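Local structure of beta-lactamase (Serratia marcescens, 5GS8) at residues Ser106-Ser111 with Ile193-Gly198; Ala20-Ala25 with Val248-Ser253; Lys128-Ile133 with Asn140-Ala145; Lys200-Leu205 with Thr230-Ile235. The protein probably hydrolyses beta-lactam antibiotics to substituted beta-amino acids, as a member of the class A beta-lactamase family, and so contributes to antibiotic resistance. One frame throughout, in Å; residues are numbered along the deposited sequence. Where two conformers were deposited one is given.

Contact 1 of 4, residues Ser106-Ser111 with Ile193-Gly198; sequences STVSHS and IETTTG. With NA (sodium ion), chain L; NA (sodium ion), chain Q; NA (sodium ion), chain H; SO4 (sulfate ion), chain C.
E194 meets S109, on helix 100-109, at the outer margin of this contact, its CB 3.9 Å from S109 OG. One water donates to both E194 OE1 and S109 OG, bridging the carboxylate to a hydroxyl that also bonds T191 O. At T195 the CA atoms come nearest, T195 CA 3.7 Å from S109 CA, and T195 CA makes a CA-H...O contact with S109 O at 3.4 Å. T195 OG1 sits over S109 CA at 3.6 Å, but its polar partners are H214 O and M192 O. The real bond follows at once, T196 N donating to S109 O over 3.0 Å, nearly straight at 164°. T196 then sets OG1 over one face of the H110 ring, 3.2 Å above the plane and toward the rim; chi1 of 58° places this oxygen between backbone N and carbonyl carbon. A water touches T196 OG1 and, weakly, H110 NE2, while D89 and P92 of the second subunit pack on H110 and T196. S111 begins the Ser-Asp-Asn sequence that fits the class A active-site motif; its OG bonds K215 NZ and the sulfate oxygen O2, the latter at 2.7 Å, and S47, T216 and S218 hold the same sulfate. T197 CG2 lies 4.2 Å from S111 CB. T197 OG1 bonds T216 OG1 and a water that donates to V108 O. G198 O ends the run on a sodium ion shared with D232.

Contact 2 of 4, residues Ala20-Ala25 with Val248-Ser253; sequences AKVGVA and VYVSDS. With NA (sodium ion), chain S; NA (sodium ion), chain K.
Here A20-A25 and V248-S253 pair as antiparallel strands in the main sheet of the enzyme, joining the strand near the N terminus to one close to the C terminus; the axes of the paired pieces run 171° apart. G23 and Y249 form a hydrogen-bonded pair, G23 N to Y249 O and Y249 N to G23 O. K21 and S251 pair likewise, K21 N giving to S251 O at 2.9 Å, but the return bond is doubled. K21 O accepts from S251 N at 2.8 Å, a donor well above the carbonyl plane, and from S251 OG at 2.7 Å, the hydroxyl being swung between its own backbone N and carbonyl carbon (chi1 76°). In this five-stranded sheet, built as in class A beta-lactamases, V22, V24, V248 and V250 share one face, where helix 257-276 lies on V248 and V250. The V22 and V250 side chains lie side by side, pointing the same way, with V22 CG2 4.2 Å from V250 CG1; V22 CG1 reaches V248 CG1 at 4.0 Å, and A20 CB reaches V250 CG1 at 3.8 Å. Y249 stands on the other face, its ring edge turned to G23 O and its OH bonded to T167. D252 and S253 both face T227 in a G1 beta bulge, and the carbonyl oxygens of D252 and S253 each bind a sodium ion.

Contact 3 of 4, residues Lys128-Ile133 with Asn140-Ala145; sequences KVHNFI and NISIKA
H130 and I143 hold the tight part of this contact together. I143 N donates to H130 ND1 over 3.1 Å, almost straight at 173°, and lies close to the ring plane, so it meets the ring at its edge. The torsion chi1 of 176° carries the imidazole off helix 126-135 and lays its edge against the backbone of S142 and I143, where S142 CA stands 3.6 Å from H130 ND1. Beneath it the aliphatic groups close up: I143 CD1 meets V129 CG1 at 3.7 Å, the two side chains crossing obliquely, and I141 CD1 meets I133 CG2 at 3.7 Å with the chains at about a right angle. F120 of helix 113-123 touches both V129 and I143, and H52 of helix 49-64 also touches I143, which makes this the buried side.

The fold elements joined are helix 126-135 and, a few residues on, the weakly bonded strand 141-142, which pairs through S142 with W161 in a small antiparallel sheet. A water bridges the two segments, donating to both H130 O and I141 O; it sits over one face of the H130 ring, offset toward the rim. Toward the partly exposed side the fit is looser. K144 bends at chi2 (-72°) and brings CE over the opposite face of the H130 ring, 4.2 Å from its centroid, a CH-pi contact. K144 NZ stays 4.4 Å from H130 NE2, close enough that a positive lysine might disfavour protonation of the ring.

Contact 4 of 4, residues Lys200-Leu205 with Thr230-Ile235; sequences KRLKGL and TNDIGI. With NA (sodium ion), chain H.
The loop between helix 182-193 and strand 212-218 is docked here on strand 227-237 of the main sheet, its residues R201 and L202 meeting T230, N231 and D232 as a type I beta turn runs from R201 to G204. The R201 chain, extended from CG to NE, lays one guanidinium face over T230 CG2, which sits 3.7 Å from the plane and over its centre. At the edge, in that plane, R201 NH1 donates to N231 O over 3.0 Å. Outside the contact E261 forms a salt bridge with NE, S218 OG takes NH2, and G217 O receives a weak bond from NH1, so several partners fix the rotation of the group. The carboxylate of D232 stands nearly perpendicular to the guanidinium, 85° between planes, and their charged atoms do not meet: R201 NE is 5.9 Å from D232 OD2. D232 OD2 instead accepts from L202 N on its anti lone pair at 2.9 Å and binds a sodium ion at 2.8 Å, while D232 OD1 bonds H214 ND1. L202 leans over the acid, its CG 3.3 Å from D232 OD2 and its CD1 3.8 Å from G234 N.

From the N terminus, contact 2 opens first, at A20-A25, and closes last, at V248-S253, so the other three lie inside its loop. Contact 1 opens next, on helix 100-109. Within its loop contact 3 closes over a few residues, joining helix 126-135 to strand 141-142 before the chain reaches 193-198. Contact 4 follows contact 1 in series, and no loops cross. Contacts 2 and 4 share the main sheet, V250 with T230 and V248 with D232 being backbone partners of neighbouring strands, while contacts 1 and 4 touch and share a sodium ion. Contact 3, about 21 Å from contact 1 between centres, touches none of the others.

Contact 1 of 4, residues Ser106-Ser111 with Ile193-Gly198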
loop_
_atom_site.group_PDB
_atom_site.type_symbol
_atom_site.label_atom_id
_atom_site.label_comp_id
_atom_site.label_asym_id
_atom_site.label_seq_id
_atom_site.Cartn_x
_atom_site.Cartn_y
_atom_site.Cartn_z
ATOM N N SER A 106 0.872 -14.711 -1.939
ATOM C CA SER A 106 0.551 -13.278 -1.846
ATOM C C SER A 106 1.789 -12.397 -1.982
ATOM O O SER A 106 1.760 -11.373 -2.672
ATOM C CB SER A 106 -0.123 -12.975 -0.535
ATOM O OG SER A 106 -0.659 -11.643 -0.614
ATOM N N THR A 107 2.873 -12.855 -1.377
ATOM C CA THR A 107 4.134 -12.067 -1.378
ATOM C C THR A 107 4.733 -11.983 -2.784
ATOM O O THR A 107 5.260 -10.947 -3.193
ATOM C CB THR A 107 5.118 -12.685 -0.373
ATOM O OG1 THR A 107 4.533 -12.652 0.949
ATOM C CG2 THR A 107 6.405 -11.918 -0.349
ATOM N N VAL A 108 4.719 -13.084 -3.515
ATOM C CA VAL A 108 5.332 -13.138 -4.818
ATOM C C VAL A 108 4.351 -12.670 -5.876
ATOM O O VAL A 108 4.598 -11.692 -6.589
ATOM C CB VAL A 108 5.845 -14.547 -5.151
ATOM C CG1 VAL A 108 6.368 -14.626 -6.588
ATOM C CG2 VAL A 108 6.933 -14.953 -4.183
ATOM N N SER A 109 3.246 -13.394 -6.035
ATOM C CA SER A 109 2.303 -13.080 -7.156
ATOM C C SER A 109 1.629 -11.722 -7.003
ATOM O O SER A 109 1.318 -11.092 -8.001
ATOM C CB SER A 109 1.185 -14.149 -7.279
ATOM O OG SER A 109 1.768 -15.455 -7.373
ATOM N N HIS A 110 1.324 -11.323 -5.766
ATOM C CA HIS A 110 0.658 -10.065 -5.501
ATOM C C HIS A 110 1.553 -9.048 -4.798
ATOM O O HIS A 110 1.091 -7.983 -4.410
ATOM C CB HIS A 110 -0.637 -10.340 -4.708
ATOM C CG HIS A 110 -1.736 -10.966 -5.515
ATOM N ND1 HIS A 110 -1.796 -12.310 -5.819
ATOM C CD2 HIS A 110 -2.807 -10.398 -6.121
ATOM C CE1 HIS A 110 -2.837 -12.545 -6.600
ATOM N NE2 HIS A 110 -3.472 -11.401 -6.789
ATOM N N SER A 111 2.820 -9.379 -4.634
ATOM C CA SER A 111 3.809 -8.433 -4.100
ATOM C C SER A 111 3.483 -7.907 -2.705
ATOM O O SER A 111 3.886 -6.788 -2.331
ATOM C CB SER A 111 4.038 -7.283 -5.081
ATOM O OG SER A 111 5.365 -6.805 -4.921
ATOM N N ILE A 193 4.397 -17.411 -12.522
ATOM C CA ILE A 193 3.529 -17.256 -13.676
ATOM C C ILE A 193 2.173 -16.635 -13.291
ATOM O O ILE A 193 1.569 -15.860 -14.040
ATOM C CB ILE A 193 3.322 -18.608 -14.404
ATOM C CG1 ILE A 193 4.656 -19.192 -14.853
ATOM C CG2 ILE A 193 2.307 -18.439 -15.524
ATOM C CD1 ILE A 193 4.581 -20.632 -15.347
ATOM N N GLU A 194 1.709 -16.924 -12.075
ATOM C CA GLU A 194 0.440 -16.433 -11.562
ATOM C C GLU A 194 0.532 -14.953 -11.155
ATOM O O GLU A 194 -0.489 -14.365 -10.781
ATOM C CB GLU A 194 0.061 -17.287 -10.355
ATOM C CG GLU A 194 -0.457 -18.669 -10.760
ATOM C CD GLU A 194 -0.612 -19.681 -9.619
ATOM O OE1 GLU A 194 -0.256 -19.401 -8.463
ATOM O OE2 GLU A 194 -1.157 -20.795 -9.903
ATOM N N THR A 195 1.728 -14.373 -11.156
ATOM C CA THR A 195 1.843 -12.957 -10.810
ATOM C C THR A 195 0.830 -12.081 -11.534
ATOM O O THR A 195 0.671 -12.196 -12.773
ATOM C CB THR A 195 3.286 -12.484 -11.113
ATOM O OG1 THR A 195 4.173 -13.169 -10.224
ATOM C CG2 THR A 195 3.438 -10.976 -10.992
ATOM N N THR A 196 0.199 -11.187 -10.790
ATOM C CA THR A 196 -0.775 -10.276 -11.376
ATOM C C THR A 196 -0.308 -8.836 -11.481
ATOM O O THR A 196 -0.940 -8.029 -12.179
ATOM C CB THR A 196 -2.091 -10.260 -10.606
ATOM O OG1 THR A 196 -1.861 -9.896 -9.260
ATOM C CG2 THR A 196 -2.690 -11.650 -10.590
ATOM N N THR A 197 0.766 -8.486 -10.789
ATOM C CA THR A 197 1.315 -7.151 -10.892
ATOM C C THR A 197 2.068 -6.989 -12.204
ATOM O O THR A 197 2.370 -7.957 -12.921
ATOM C CB THR A 197 2.231 -6.832 -9.708
ATOM O OG1 THR A 197 3.374 -7.717 -9.749
ATOM C CG2 THR A 197 1.495 -7.018 -8.389
ATOM N N GLY A 198 2.275 -5.741 -12.571
ATOM C CA GLY A 198 3.038 -5.396 -13.757
ATOM C C GLY A 198 2.610 -6.005 -15.053
ATOM O O GLY A 198 3.429 -6.330 -15.884
HETATM NA NA NA L . 1.525 -9.913 -14.702
HETATM NA NA NA Q . 2.282 -13.222 -14.959
HETATM NA NA NA H . 5.116 -8.324 -16.892
HETATM S S SO4 C . 5.701 -3.887 -6.577
HETATM O O1 SO4 C . 6.877 -3.218 -5.835
HETATM O O2 SO4 C . 4.750 -4.256 -5.490
HETATM O O3 SO4 C . 6.173 -5.070 -7.330
HETATM O O4 SO4 C . 5.007 -3.061 -7.481
HETATM O O HOH W 1 4.845 -9.531 -8.365
HETATM O O HOH W 2 -0.132 -17.356 -6.720
HETATM O O HOH W 3 -4.671 -9.200 -8.749
HETATM O O HOH W 4 -1.088 -10.680 -15.604
#

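Contact 2 of 4, residues Ala20-Ala25 with Val248-Ser253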
loop_
_atom_site.group_PDB
_atom_site.type_symbol
_atom_site.label_atom_id
_atom_site.label_comp_id
_atom_site.label_asym_id
_atom_site.label_seq_id
_atom_site.Cartn_x
_atom_site.Cartn_y
_atom_site.Cartn_z
ATOM N N ALA A 20 16.133 8.393 -17.453
ATOM C CA ALA A 20 16.236 7.352 -16.418
ATOM C C ALA A 20 17.495 6.599 -16.702
ATOM O O ALA A 20 18.029 6.635 -17.822
ATOM C CB ALA A 20 15.051 6.366 -16.527
ATOM N N LYS A 21 17.929 5.889 -15.677
ATOM C CA LYS A 21 19.085 5.036 -15.781
ATOM C C LYS A 21 18.601 3.597 -15.795
ATOM O O LYS A 21 18.125 3.076 -14.782
ATOM C CB LYS A 21 20.057 5.242 -14.636
ATOM C CG LYS A 21 21.149 4.191 -14.696
ATOM C CD LYS A 21 22.146 4.225 -13.556
ATOM C CE LYS A 21 23.411 4.921 -13.991
ATOM N NZ LYS A 21 24.116 5.508 -12.811
ATOM N N VAL A 22 18.742 2.974 -16.956
ATOM C CA VAL A 22 18.071 1.701 -17.219
ATOM C C VAL A 22 19.061 0.548 -17.368
ATOM O O VAL A 22 19.940 0.596 -18.231
ATOM C CB VAL A 22 17.196 1.778 -18.450
ATOM C CG1 VAL A 22 16.462 0.466 -18.677
ATOM C CG2 VAL A 22 16.194 2.941 -18.342
ATOM N N GLY A 23 18.968 -0.436 -16.485
ATOM C CA GLY A 23 19.782 -1.624 -16.573
ATOM C C GLY A 23 19.032 -2.779 -17.197
ATOM O O GLY A 23 17.873 -3.004 -16.864
ATOM N N VAL A 24 19.707 -3.513 -18.089
ATOM C CA VAL A 24 19.079 -4.635 -18.783
ATOM C C VAL A 24 20.021 -5.809 -18.780
ATOM O O VAL A 24 21.201 -5.656 -19.054
ATOM C CB VAL A 24 18.776 -4.326 -20.246
ATOM C CG1 VAL A 24 18.116 -5.495 -20.968
ATOM C CG2 VAL A 24 17.935 -3.061 -20.373
ATOM N N ALA A 25 19.505 -6.986 -18.494
ATOM C CA ALA A 25 20.257 -8.208 -18.795
ATOM C C ALA A 25 19.332 -9.255 -19.335
ATOM O O ALA A 25 18.153 -9.338 -18.940
ATOM C CB ALA A 25 20.968 -8.737 -17.596
ATOM N N VAL A 248 14.874 -6.053 -16.209
ATOM C CA VAL A 248 14.948 -4.650 -16.552
ATOM C C VAL A 248 14.696 -3.789 -15.316
ATOM O O VAL A 248 13.697 -3.966 -14.602
ATOM C CB VAL A 248 14.001 -4.261 -17.686
ATOM C CG1 VAL A 248 14.168 -2.794 -18.032
ATOM C CG2 VAL A 248 14.179 -5.167 -18.899
ATOM N N TYR A 249 15.620 -2.853 -15.061
ATOM C CA TYR A 249 15.545 -1.930 -13.939
ATOM C C TYR A 249 15.520 -0.520 -14.465
ATOM O O TYR A 249 16.500 -0.041 -15.015
ATOM C CB TYR A 249 16.767 -2.114 -13.029
ATOM C CG TYR A 249 16.861 -3.485 -12.466
ATOM C CD1 TYR A 249 17.509 -4.522 -13.156
ATOM C CD2 TYR A 249 16.322 -3.775 -11.211
ATOM C CE1 TYR A 249 17.560 -5.795 -12.629
ATOM C CE2 TYR A 249 16.319 -5.091 -10.723
ATOM C CZ TYR A 249 16.926 -6.075 -11.436
ATOM O OH TYR A 249 16.947 -7.339 -10.897
ATOM N N VAL A 250 14.382 0.125 -14.418
ATOM C CA VAL A 250 14.296 1.544 -14.773
ATOM C C VAL A 250 14.489 2.350 -13.513
ATOM O O VAL A 250 13.570 2.401 -12.655
ATOM C CB VAL A 250 12.948 1.869 -15.415
ATOM C CG1 VAL A 250 12.899 3.341 -15.820
ATOM C CG2 VAL A 250 12.697 1.005 -16.639
ATOM N N SER A 251 15.697 2.888 -13.325
ATOM C CA SER A 251 16.048 3.550 -12.057
ATOM C C SER A 251 16.170 5.062 -12.165
ATOM O O SER A 251 16.394 5.618 -13.245
ATOM C CB SER A 251 17.302 2.963 -11.410
ATOM O OG SER A 251 18.465 3.419 -12.109
ATOM N N ASP A 252 15.969 5.710 -11.032
ATOM C CA ASP A 252 16.177 7.142 -10.889
ATOM C C ASP A 252 15.573 7.933 -12.040
ATOM O O ASP A 252 16.250 8.725 -12.777
ATOM C CB ASP A 252 17.647 7.417 -10.662
ATOM C CG ASP A 252 18.140 6.844 -9.356
ATOM O OD1 ASP A 252 17.297 6.533 -8.481
ATOM O OD2 ASP A 252 19.380 6.861 -9.153
ATOM N N SER A 253 14.282 7.667 -12.266
ATOM C CA SER A 253 13.621 8.179 -13.422
ATOM C C SER A 253 12.868 9.475 -13.157
ATOM O O SER A 253 12.050 9.564 -12.204
ATOM C CB SER A 253 12.628 7.160 -13.989
ATOM O OG SER A 253 12.003 7.627 -15.139
HETATM NA NA NA S . 16.381 11.324 -13.901
HETATM NA NA NA K . 9.128 10.110 -11.962
HETATM O O HOH W 5 6.593 11.344 -11.770
HETATM O O HOH W 6 17.851 11.318 -16.437
HETATM O O HOH W 7 18.215 12.572 -12.406
#

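Contact 3 of 4, residues Lys128-Ile133 with Asn140-Ala145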
loop_
_atom_site.group_PDB
_atom_site.type_symbol
_atom_site.label_atom_id
_atom_site.label_comp_id
_atom_site.label_asym_id
_atom_site.label_seq_id
_atom_site.Cartn_x
_atom_site.Cartn_y
_atom_site.Cartn_z
ATOM N N LYS A 128 20.178 -13.448 6.525
ATOM C CA LYS A 128 20.075 -14.856 6.159
ATOM C C LYS A 128 19.830 -15.000 4.658
ATOM O O LYS A 128 20.351 -15.907 3.995
ATOM C CB LYS A 128 18.942 -15.527 6.943
ATOM C CG LYS A 128 18.680 -16.992 6.627
ATOM C CD LYS A 128 19.668 -17.891 7.361
ATOM C CE LYS A 128 19.641 -17.652 8.862
ATOM N NZ LYS A 128 20.200 -18.813 9.606
ATOM N N VAL A 129 18.961 -14.128 4.131
ATOM C CA VAL A 129 18.628 -14.200 2.734
ATOM C C VAL A 129 19.795 -13.733 1.859
ATOM O O VAL A 129 20.150 -14.366 0.868
ATOM C CB VAL A 129 17.328 -13.393 2.439
ATOM C CG1 VAL A 129 17.023 -13.444 0.945
ATOM C CG2 VAL A 129 16.166 -13.975 3.225
ATOM N N HIS A 130 20.447 -12.669 2.278
ATOM C CA HIS A 130 21.621 -12.158 1.592
ATOM C C HIS A 130 22.674 -13.259 1.491
ATOM O O HIS A 130 23.234 -13.525 0.437
ATOM C CB HIS A 130 22.168 -11.005 2.405
ATOM C CG HIS A 130 23.434 -10.451 1.865
ATOM N ND1 HIS A 130 23.465 -9.463 0.904
ATOM C CD2 HIS A 130 24.723 -10.761 2.132
ATOM C CE1 HIS A 130 24.725 -9.174 0.616
ATOM N NE2 HIS A 130 25.504 -9.982 1.311
ATOM N N ASN A 131 22.913 -13.925 2.602
ATOM C CA ASN A 131 23.922 -14.962 2.597
ATOM C C ASN A 131 23.539 -16.145 1.741
ATOM O O ASN A 131 24.397 -16.777 1.103
ATOM C CB ASN A 131 24.216 -15.414 4.007
ATOM C CG ASN A 131 24.936 -14.374 4.810
ATOM O OD1 ASN A 131 25.620 -13.501 4.275
ATOM N ND2 ASN A 131 24.861 -14.520 6.129
ATOM N N PHE A 132 22.274 -16.539 1.822
ATOM C CA PHE A 132 21.777 -17.651 1.071
ATOM C C PHE A 132 22.040 -17.438 -0.410
ATOM O O PHE A 132 22.511 -18.325 -1.122
ATOM C CB PHE A 132 20.293 -17.838 1.349
ATOM C CG PHE A 132 19.631 -18.806 0.428
ATOM C CD1 PHE A 132 19.802 -20.150 0.579
ATOM C CD2 PHE A 132 18.926 -18.353 -0.683
ATOM C CE1 PHE A 132 19.171 -21.042 -0.244
ATOM C CE2 PHE A 132 18.364 -19.232 -1.561
ATOM C CZ PHE A 132 18.463 -20.583 -1.338
ATOM N N ILE A 133 21.714 -16.252 -0.885
ATOM C CA ILE A 133 21.890 -15.952 -2.307
ATOM C C ILE A 133 23.356 -15.965 -2.687
ATOM O O ILE A 133 23.719 -16.572 -3.710
ATOM C CB ILE A 133 21.250 -14.589 -2.660
ATOM C CG1 ILE A 133 19.736 -14.649 -2.461
ATOM C CG2 ILE A 133 21.656 -14.157 -4.075
ATOM C CD1 ILE A 133 18.943 -15.653 -3.282
ATOM N N ASN A 140 27.107 -9.851 -6.408
ATOM C CA ASN A 140 26.555 -8.544 -6.817
ATOM C C ASN A 140 25.048 -8.454 -6.575
ATOM O O ASN A 140 24.350 -7.733 -7.290
ATOM C CB ASN A 140 26.899 -8.222 -8.250
ATOM C CG ASN A 140 28.345 -7.797 -8.406
ATOM O OD1 ASN A 140 28.949 -7.302 -7.474
ATOM N ND2 ASN A 140 28.871 -7.933 -9.584
ATOM N N ILE A 141 24.616 -9.043 -5.459
ATOM C CA ILE A 141 23.275 -8.816 -4.913
ATOM C C ILE A 141 23.423 -8.471 -3.449
ATOM O O ILE A 141 24.185 -9.122 -2.737
ATOM C CB ILE A 141 22.376 -10.045 -5.095
ATOM C CG1 ILE A 141 22.290 -10.417 -6.584
ATOM C CG2 ILE A 141 20.985 -9.811 -4.495
ATOM C CD1 ILE A 141 21.541 -11.683 -6.876
ATOM N N SER A 142 22.700 -7.447 -3.014
ATOM C CA SER A 142 22.737 -6.999 -1.629
ATOM C C SER A 142 21.333 -6.953 -1.096
ATOM O O SER A 142 20.500 -6.234 -1.636
ATOM C CB SER A 142 23.400 -5.640 -1.512
ATOM O OG SER A 142 23.316 -5.134 -0.196
ATOM N N ILE A 143 21.104 -7.686 -0.009
ATOM C CA ILE A 143 19.806 -7.747 0.680
ATOM C C ILE A 143 20.000 -7.340 2.138
ATOM O O ILE A 143 20.609 -8.086 2.948
ATOM C CB ILE A 143 19.151 -9.138 0.531
ATOM C CG1 ILE A 143 18.880 -9.419 -0.955
ATOM C CG2 ILE A 143 17.858 -9.222 1.351
ATOM C CD1 ILE A 143 18.405 -10.800 -1.281
ATOM N N LYS A 144 19.472 -6.157 2.448
ATOM C CA LYS A 144 19.790 -5.468 3.687
ATOM C C LYS A 144 18.595 -4.946 4.462
ATOM O O LYS A 144 18.746 -4.614 5.643
ATOM C CB LYS A 144 20.774 -4.324 3.405
ATOM C CG LYS A 144 22.063 -4.792 2.800
ATOM C CD LYS A 144 22.921 -5.528 3.809
ATOM C CE LYS A 144 24.120 -6.144 3.128
ATOM N NZ LYS A 144 25.088 -6.644 4.146
ATOM N N ALA A 145 17.444 -4.734 3.811
ATOM C CA ALA A 145 16.354 -3.991 4.448
ATOM C C ALA A 145 15.020 -4.651 4.130
ATOM O O ALA A 145 14.747 -4.989 2.990
ATOM C CB ALA A 145 16.335 -2.551 3.974
HETATM O O HOH W 8 23.618 -11.813 -1.840
#

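Contact 4 of 4, residues Lys200-Leu205 with Thr230-Ile235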
loop_
_atom_site.group_PDB
_atom_site.type_symbol
_atom_site.label_atom_id
_atom_site.label_comp_id
_atom_site.label_asym_id
_atom_site.label_seq_id
_atom_site.Cartn_x
_atom_site.Cartn_y
_atom_site.Cartn_z
ATOM N N LYS A 200 1.709 -4.582 -17.680
ATOM C CA LYS A 200 2.220 -3.776 -18.794
ATOM C C LYS A 200 3.703 -3.559 -18.745
ATOM O O LYS A 200 4.195 -2.680 -19.441
ATOM C CB LYS A 200 1.606 -2.366 -18.790
ATOM C CG LYS A 200 0.120 -2.325 -18.495
ATOM C CD LYS A 200 -0.612 -3.149 -19.510
ATOM C CE LYS A 200 -1.991 -2.547 -19.800
ATOM N NZ LYS A 200 -2.974 -3.630 -20.029
ATOM N N ARG A 201 4.426 -4.426 -18.037
ATOM C CA ARG A 201 5.900 -4.363 -18.001
ATOM C C ARG A 201 6.489 -5.429 -18.941
ATOM O O ARG A 201 6.241 -5.341 -20.137
ATOM C CB ARG A 201 6.393 -4.419 -16.556
ATOM C CG ARG A 201 5.872 -3.250 -15.718
ATOM C CD ARG A 201 6.430 -3.218 -14.311
ATOM N NE ARG A 201 5.758 -2.193 -13.512
ATOM C CZ ARG A 201 6.112 -1.830 -12.283
ATOM N NH1 ARG A 201 7.198 -2.326 -11.722
ATOM N NH2 ARG A 201 5.438 -0.897 -11.653
ATOM N N LEU A 202 7.175 -6.468 -18.465
ATOM C CA LEU A 202 7.720 -7.457 -19.410
ATOM C C LEU A 202 6.678 -8.014 -20.341
ATOM O O LEU A 202 6.969 -8.197 -21.521
ATOM C CB LEU A 202 8.415 -8.627 -18.718
ATOM C CG LEU A 202 9.693 -8.262 -17.952
ATOM C CD1 LEU A 202 10.161 -9.408 -17.075
ATOM C CD2 LEU A 202 10.813 -7.829 -18.889
ATOM N N LYS A 203 5.488 -8.313 -19.817
ATOM C CA LYS A 203 4.384 -8.900 -20.589
ATOM C C LYS A 203 3.732 -7.940 -21.580
ATOM O O LYS A 203 2.878 -8.354 -22.365
ATOM C CB LYS A 203 3.287 -9.393 -19.647
ATOM C CG LYS A 203 3.675 -10.651 -18.895
ATOM C CD LYS A 203 2.753 -10.867 -17.711
ATOM C CE LYS A 203 1.369 -11.288 -18.183
ATOM N NZ LYS A 203 1.411 -12.581 -18.914
ATOM N N GLY A 204 3.955 -6.645 -21.396
ATOM C CA GLY A 204 3.061 -5.631 -21.959
ATOM C C GLY A 204 2.830 -5.678 -23.459
ATOM O O GLY A 204 1.716 -5.431 -23.921
ATOM N N LEU A 205 3.867 -5.963 -24.221
ATOM C CA LEU A 205 3.761 -5.950 -25.686
ATOM C C LEU A 205 4.012 -7.320 -26.336
ATOM O O LEU A 205 4.159 -7.419 -27.556
ATOM C CB LEU A 205 4.704 -4.867 -26.265
ATOM C CG LEU A 205 4.364 -3.449 -25.887
ATOM C CD1 LEU A 205 5.506 -2.493 -26.232
ATOM C CD2 LEU A 205 3.078 -3.019 -26.560
ATOM N N THR A 230 11.508 1.200 -11.131
ATOM C CA THR A 230 10.369 0.569 -11.795
ATOM C C THR A 230 10.942 -0.623 -12.543
ATOM O O THR A 230 11.644 -0.447 -13.561
ATOM C CB THR A 230 9.667 1.528 -12.785
ATOM O OG1 THR A 230 9.322 2.749 -12.106
ATOM C CG2 THR A 230 8.436 0.908 -13.371
ATOM N N ASN A 231 10.687 -1.832 -12.011
ATOM C CA ASN A 231 11.493 -3.025 -12.384
ATOM C C ASN A 231 10.565 -4.175 -12.756
ATOM O O ASN A 231 9.417 -4.234 -12.281
ATOM C CB ASN A 231 12.368 -3.534 -11.235
ATOM C CG ASN A 231 13.244 -2.457 -10.621
ATOM O OD1 ASN A 231 13.673 -1.483 -11.305
ATOM N ND2 ASN A 231 13.514 -2.614 -9.315
ATOM N N ASP A 232 11.102 -5.130 -13.516
ATOM C CA ASP A 232 10.407 -6.405 -13.739
ATOM C C ASP A 232 11.475 -7.414 -14.170
ATOM O O ASP A 232 12.337 -7.089 -15.007
ATOM C CB ASP A 232 9.305 -6.242 -14.790
ATOM C CG ASP A 232 8.265 -7.368 -14.783
ATOM O OD1 ASP A 232 8.184 -8.108 -13.770
ATOM O OD2 ASP A 232 7.457 -7.439 -15.736
ATOM N N ILE A 233 11.413 -8.613 -13.591
ATOM C CA ILE A 233 12.408 -9.667 -13.806
ATOM C C ILE A 233 11.674 -10.969 -14.011
ATOM O O ILE A 233 10.614 -11.187 -13.405
ATOM C CB ILE A 233 13.419 -9.790 -12.626
ATOM C CG1 ILE A 233 12.802 -10.429 -11.369
ATOM C CG2 ILE A 233 13.993 -8.414 -12.264
ATOM C CD1 ILE A 233 13.824 -10.835 -10.309
ATOM N N GLY A 234 12.151 -11.808 -14.906
ATOM C CA GLY A 234 11.459 -13.089 -15.079
ATOM C C GLY A 234 12.050 -13.986 -16.126
ATOM O O GLY A 234 13.111 -13.757 -16.665
ATOM N N ILE A 235 11.321 -15.056 -16.370
ATOM C CA ILE A 235 11.670 -16.059 -17.387
ATOM C C ILE A 235 10.523 -16.196 -18.332
ATOM O O ILE A 235 9.357 -16.328 -17.900
ATOM C CB ILE A 235 11.954 -17.444 -16.787
ATOM C CG1 ILE A 235 12.958 -17.385 -15.641
ATOM C CG2 ILE A 235 12.428 -18.396 -17.880
ATOM C CD1 ILE A 235 12.320 -17.461 -14.278
HETATM NA NA NA H . 5.116 -8.324 -16.892
#